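Local coordinates for protein YaeO (Vibrio cholerae serotype O1, PDB 6JIE) that probably inhibits Rho-dependent transcription termination by dissociating the Rho hexamer, and is a magnesium-binding structural homologue of the RNA chaperone Hfq, at residues Leu12-His17 with Gly32-Thr37; Leu22-Gly27 with Trp56-Asp61. One frame throughout, in Å; residues are numbered along the deposited sequence.

Interaction 1 (Leu12-His17 with Gly32-Thr37); sequences LACLFH and GVAADT
His17 and Ala34 form the polar centre of this contact between the end of helix 9-15 and strand 33-39. Followed outward, the His17 side chain begins with CB lying 3.9 Å from Val33 CG1. With CG anti to the carbonyl carbon, chi1 carries the ring to the strand, and chi2 (-48°) turns its ND1 edge to the backbone there. ND1 donates to Ala34 O at 3.0 Å. The bond is nearly straight (168° at the hydrogen), the acceptor lies almost in the ring plane, and ND1 approaches on a carbonyl lone pair. Ala34 O also receives a CA-H...O contact from His17, so backbone and ring grip the same oxygen. Next to ND1, CE1 lies 3.2 Å from Ala35 O, again at the ring edge, while Cys14 O lies over one ring face towards its rim. The in-plane ND1 bond sets the ring's orientation, with these contacts beside it.

The geometry depends on how the helix ends. His17, with positive phi, is the C-prime residue of a Schellman motif, recognised by the bonds His17 N to Cys14 O and Leu18 N to Ala13 O. A water donates to Cys14 O at 2.8 Å and only weakly to Ala35 O. Farther along, Cys14 SG sits 3.5 Å from Asp36 C, and Ala34 CB packs 3.5 Å from Ala13 O; small side chains permit this close approach.

Strand 33-39 is an edge, within this chain, of its three-stranded antiparallel sheet; it pairs with strand 45-50 through backbone hydrogen bonds, interrupted by a classic bulge where Ala35 and Asp36 both face Ala48. Cys14 and Ala34 both reach Ile47 of that strand, while Tyr7 of the second subunit stacks on the His17 ring. The N-terminal helix laid against a strongly bent small beta fold is consistent with Hfq-like, Sm-type architecture.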
loop_
_atom_site.group_PDB
_atom_site.type_symbol
_atom_site.label_atom_id
_atom_site.label_comp_id
_atom_site.label_asym_id
_atom_site.label_seq_id
_atom_site.Cartn_x
_atom_site.Cartn_y
_atom_site.Cartn_z
ATOM N N LEU A 12 12.818 4.688 -7.405
ATOM C CA LEU A 12 11.543 5.254 -7.824
ATOM C C LEU A 12 10.371 4.650 -7.058
ATOM O O LEU A 12 9.447 5.373 -6.675
ATOM C CB LEU A 12 11.368 5.079 -9.333
ATOM C CG LEU A 12 10.077 5.570 -9.972
ATOM C CD1 LEU A 12 10.389 6.083 -11.360
ATOM C CD2 LEU A 12 9.046 4.457 -10.060
ATOM N N ALA A 13 10.381 3.331 -6.826
ATOM C CA ALA A 13 9.332 2.708 -6.022
ATOM C C ALA A 13 9.272 3.306 -4.623
ATOM O O ALA A 13 8.188 3.530 -4.077
ATOM C CB ALA A 13 9.548 1.195 -5.929
ATOM N N CYS A 14 10.426 3.557 -4.018
ATOM C CA CYS A 14 10.444 4.198 -2.708
ATOM C C CYS A 14 9.999 5.656 -2.783
ATOM O O CYS A 14 9.294 6.138 -1.886
ATOM C CB CYS A 14 11.844 4.094 -2.113
ATOM S SG CYS A 14 12.324 2.395 -1.748
ATOM N N LEU A 15 10.424 6.388 -3.826
ATOM C CA LEU A 15 10.068 7.800 -3.943
ATOM C C LEU A 15 8.558 7.986 -3.912
ATOM O O LEU A 15 8.044 8.892 -3.245
ATOM C CB LEU A 15 10.649 8.385 -5.237
ATOM C CG LEU A 15 10.387 9.854 -5.525
ATOM C CD1 LEU A 15 11.117 10.700 -4.490
ATOM C CD2 LEU A 15 10.824 10.204 -6.946
ATOM N N PHE A 16 7.831 7.126 -4.618
ATOM C CA PHE A 16 6.381 7.214 -4.716
ATOM C C PHE A 16 5.656 6.275 -3.751
ATOM O O PHE A 16 4.429 6.169 -3.818
ATOM C CB PHE A 16 5.948 6.911 -6.155
ATOM C CG PHE A 16 6.502 7.891 -7.180
ATOM C CD1 PHE A 16 6.416 9.256 -6.967
ATOM C CD2 PHE A 16 7.105 7.438 -8.337
ATOM C CE1 PHE A 16 6.906 10.173 -7.909
ATOM C CE2 PHE A 16 7.609 8.355 -9.283
ATOM C CZ PHE A 16 7.510 9.715 -9.050
ATOM N N HIS A 17 6.376 5.587 -2.869
ATOM C CA HIS A 17 5.796 4.614 -1.935
ATOM C C HIS A 17 4.861 3.646 -2.650
ATOM O O HIS A 17 3.690 3.485 -2.297
ATOM C CB HIS A 17 5.075 5.313 -0.783
ATOM C CG HIS A 17 6.003 6.085 0.097
ATOM N ND1 HIS A 17 7.176 5.548 0.577
ATOM C CD2 HIS A 17 5.954 7.356 0.560
ATOM C CE1 HIS A 17 7.797 6.444 1.320
ATOM N NE2 HIS A 17 7.077 7.550 1.327
ATOM N N GLY A 32 4.394 -5.500 -0.004
ATOM C CA GLY A 32 4.142 -4.372 0.878
ATOM C C GLY A 32 4.333 -3.061 0.148
ATOM O O GLY A 32 4.269 -3.010 -1.077
ATOM N N VAL A 33 4.588 -2.013 0.927
ATOM C CA VAL A 33 4.801 -0.673 0.406
ATOM C C VAL A 33 6.291 -0.367 0.450
ATOM O O VAL A 33 6.937 -0.516 1.499
ATOM C CB VAL A 33 3.994 0.362 1.206
ATOM C CG1 VAL A 33 4.263 1.784 0.679
ATOM C CG2 VAL A 33 2.509 0.004 1.148
ATOM N N ALA A 34 6.841 0.042 -0.689
ATOM C CA ALA A 34 8.249 0.419 -0.763
ATOM C C ALA A 34 8.480 1.697 0.030
ATOM O O ALA A 34 7.953 2.754 -0.327
ATOM C CB ALA A 34 8.661 0.621 -2.218
ATOM N N ALA A 35 9.265 1.607 1.099
ATOM C CA ALA A 35 9.398 2.700 2.051
ATOM C C ALA A 35 10.632 3.553 1.802
ATOM O O ALA A 35 10.529 4.781 1.694
ATOM C CB ALA A 35 9.423 2.144 3.477
ATOM N N ASP A 36 11.802 2.930 1.721
ATOM C CA ASP A 36 13.036 3.692 1.633
ATOM C C ASP A 36 14.155 2.731 1.268
ATOM O O ASP A 36 14.007 1.506 1.355
ATOM C CB ASP A 36 13.343 4.413 2.952
ATOM C CG ASP A 36 14.287 5.595 2.776
ATOM O OD1 ASP A 36 14.765 5.842 1.646
ATOM O OD2 ASP A 36 14.552 6.286 3.778
ATOM N N THR A 37 15.261 3.302 0.824
ATOM C CA THR A 37 16.497 2.555 0.685
ATOM C C THR A 37 17.398 2.942 1.845
ATOM O O THR A 37 17.482 4.116 2.216
ATOM C CB THR A 37 17.182 2.846 -0.650
ATOM O OG1 THR A 37 17.271 4.262 -0.831
ATOM C CG2 THR A 37 16.382 2.249 -1.804
HETATM O O HOH W 1 10.619 7.738 0.051
#

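Interaction 2 (Leu22-Gly27 with Trp56-Asp61); sequences LTMKSG and WLLETD. With MG (magnesium ion), chain C.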
loop_
_atom_site.group_PDB
_atom_site.type_symbol
_atom_site.label_atom_id
_atom_site.label_comp_id
_atom_site.label_asym_id
_atom_site.label_seq_id
_atom_site.Cartn_x
_atom_site.Cartn_y
_atom_site.Cartn_z
ATOM N N LEU A 22 8.054 -8.249 -3.950
ATOM C CA LEU A 22 9.475 -8.501 -4.142
ATOM C C LEU A 22 9.734 -9.992 -4.058
ATOM O O LEU A 22 9.272 -10.656 -3.123
ATOM C CB LEU A 22 10.321 -7.782 -3.094
ATOM C CG LEU A 22 10.088 -6.281 -2.966
ATOM C CD1 LEU A 22 11.063 -5.753 -1.937
ATOM C CD2 LEU A 22 10.290 -5.599 -4.289
ATOM N N THR A 23 10.450 -10.520 -5.037
ATOM C CA THR A 23 10.874 -11.911 -5.016
ATOM C C THR A 23 12.389 -11.951 -4.875
ATOM O O THR A 23 13.100 -11.302 -5.644
ATOM C CB THR A 23 10.431 -12.648 -6.284
ATOM O OG1 THR A 23 9.018 -12.475 -6.487
ATOM C CG2 THR A 23 10.722 -14.141 -6.151
ATOM N N MET A 24 12.871 -12.712 -3.895
ATOM C CA MET A 24 14.297 -12.819 -3.634
ATOM C C MET A 24 14.898 -13.960 -4.436
ATOM O O MET A 24 14.191 -14.821 -4.971
ATOM C CB MET A 24 14.568 -13.046 -2.141
ATOM C CG MET A 24 13.801 -12.104 -1.201
ATOM S SD MET A 24 13.996 -10.333 -1.499
ATOM C CE MET A 24 15.713 -10.108 -1.034
ATOM N N LYS A 25 16.236 -13.961 -4.508
ATOM C CA LYS A 25 16.935 -15.022 -5.221
ATOM C C LYS A 25 16.710 -16.370 -4.562
ATOM O O LYS A 25 16.823 -17.401 -5.229
ATOM C CB LYS A 25 18.431 -14.695 -5.311
ATOM C CG LYS A 25 18.718 -13.570 -6.322
ATOM C CD LYS A 25 20.195 -13.194 -6.449
ATOM C CE LYS A 25 20.331 -11.870 -7.223
ATOM N NZ LYS A 25 21.749 -11.460 -7.421
ATOM N N SER A 26 16.372 -16.374 -3.274
ATOM C CA SER A 26 15.974 -17.593 -2.587
ATOM C C SER A 26 14.651 -18.129 -3.094
ATOM O O SER A 26 14.360 -19.317 -2.916
ATOM C CB SER A 26 15.837 -17.310 -1.098
ATOM O OG SER A 26 14.675 -16.516 -0.893
ATOM N N GLY A 27 13.838 -17.270 -3.699
ATOM C CA GLY A 27 12.486 -17.593 -4.095
ATOM C C GLY A 27 11.418 -17.069 -3.158
ATOM O O GLY A 27 10.230 -17.084 -3.522
ATOM N N TRP A 56 10.523 -5.089 6.602
ATOM C CA TRP A 56 11.722 -5.864 6.306
ATOM C C TRP A 56 12.770 -4.976 5.652
ATOM O O TRP A 56 12.441 -4.086 4.861
ATOM C CB TRP A 56 11.409 -7.039 5.364
ATOM C CG TRP A 56 10.333 -7.989 5.849
ATOM C CD1 TRP A 56 10.454 -8.971 6.803
ATOM C CD2 TRP A 56 8.983 -8.066 5.368
ATOM N NE1 TRP A 56 9.260 -9.640 6.946
ATOM C CE2 TRP A 56 8.340 -9.100 6.082
ATOM C CE3 TRP A 56 8.258 -7.355 4.405
ATOM C CZ2 TRP A 56 7.008 -9.439 5.864
ATOM C CZ3 TRP A 56 6.926 -7.697 4.190
ATOM C CH2 TRP A 56 6.318 -8.728 4.919
ATOM N N LEU A 57 14.039 -5.219 5.990
ATOM C CA LEU A 57 15.165 -4.662 5.242
ATOM C C LEU A 57 15.711 -5.779 4.374
ATOM O O LEU A 57 16.393 -6.683 4.876
ATOM C CB LEU A 57 16.258 -4.114 6.156
ATOM C CG LEU A 57 15.869 -2.941 7.044
ATOM C CD1 LEU A 57 17.086 -2.432 7.782
ATOM C CD2 LEU A 57 15.225 -1.842 6.214
ATOM N N LEU A 58 15.416 -5.702 3.083
ATOM C CA LEU A 58 15.724 -6.745 2.117
ATOM C C LEU A 58 16.872 -6.293 1.238
ATOM O O LEU A 58 16.808 -5.221 0.628
ATOM C CB LEU A 58 14.497 -7.066 1.265
ATOM C CG LEU A 58 13.322 -7.578 2.090
ATOM C CD1 LEU A 58 12.023 -7.566 1.276
ATOM C CD2 LEU A 58 13.654 -8.980 2.553
ATOM N N GLU A 59 17.904 -7.122 1.156
ATOM C CA GLU A 59 19.121 -6.749 0.452
ATOM C C GLU A 59 18.850 -6.599 -1.033
ATOM O O GLU A 59 18.379 -7.539 -1.685
ATOM C CB GLU A 59 20.191 -7.806 0.675
ATOM C CG GLU A 59 20.699 -7.913 2.088
ATOM C CD GLU A 59 21.537 -9.158 2.259
ATOM O OE1 GLU A 59 22.705 -9.181 1.803
ATOM O OE2 GLU A 59 21.002 -10.130 2.817
ATOM N N THR A 60 19.190 -5.435 -1.584
ATOM C CA THR A 60 18.941 -5.232 -3.002
ATOM C C THR A 60 19.749 -6.196 -3.859
ATOM O O THR A 60 19.262 -6.610 -4.917
ATOM C CB THR A 60 19.212 -3.777 -3.398
ATOM O OG1 THR A 60 20.593 -3.452 -3.208
ATOM C CG2 THR A 60 18.323 -2.829 -2.585
ATOM N N ASP A 61 20.962 -6.588 -3.413
ATOM C CA ASP A 61 21.743 -7.588 -4.141
ATOM C C ASP A 61 21.052 -8.941 -4.185
ATOM O O ASP A 61 21.448 -9.799 -4.983
ATOM C CB ASP A 61 23.130 -7.806 -3.516
ATOM C CG ASP A 61 24.047 -6.613 -3.665
ATOM O OD1 ASP A 61 24.917 -6.436 -2.780
ATOM O OD2 ASP A 61 23.905 -5.856 -4.649
HETATM MG MG MG C . 25.728 -7.866 -1.293
HETATM O O HOH W 2 23.967 -7.528 0.093
HETATM O O HOH W 3 25.174 -9.863 -1.723
#
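The interior between the two antiparallel sheets of this small Hfq-like beta fold supplies the apolar half of the contact, and a magnesium site borders its polar end. Strands 22-24 and 56-59 approach to 9.3 Å between axes at an angle of 54°. This separation is too wide for backbone pairing, and side chains bridge it. Leu22 and Leu58 both direct CB towards the opposite segment, and their CD1 atoms meet at 3.8 Å, the two side chains crossing at a slant. Met24 gets there differently: its CB does not point across, but bends at chi2 and chi3 (chi3 -68°) fold the thioether chain over, bringing CE to 4.0 Å from Leu58 CB. The same methyl lies 3.8 Å from Glu59 O.

Beyond the methionine the contact becomes polar. Lys25, extended beyond CG, spans the remaining distance and donates from NZ to Asp61 O at 3.0 Å, with a C=O...N angle of 162°. This is a bond to the main chain rather than a salt bridge, since NZ remains well separated from Asp61 OD2. Asp61 uses one carboxylate oxygen, OD1, to bind magnesium at 2.2 Å. Two waters also coordinate the ion; one of them donates to Glu59 OE1 at 2.7 Å, making Glu59 a second-shell partner. Lys25 itself stands in a type I turn from Met24 to Gly27, closed by Gly27 N to Met24 O.

Around this interface, strand 19-24 runs between strands 29-31 and 63-68, whereas strand 55-59 forms, within this chain, an edge of the other sheet beside strand 45-50. Leu63 receives both Leu22 and Met24. Tyr30 of strand 29-31 touches Met24 and Leu58 and meets the Trp56 ring edge-to-face.

How the interactions relate
Interactions 1 and 2 lie on opposite sides of the chain's centre, with their own centres 14 Å apart and their nearest atoms about 5 Å apart, so neither touches the other directly. Strand 45-50 connects them: Ile47 is contacted by Cys14 and Ala34 in interaction 1 and by Leu22 in interaction 2. Their segments alternate along the sequence, and helix 9-15 is followed directly by strand 19-24. Interaction 2 contains the magnesium ligand Asp61, whose side chain is about 11 Å from that of Thr37. Glu52, a second magnesium-binding residue, has its side chain about 9 Å from that of Val33.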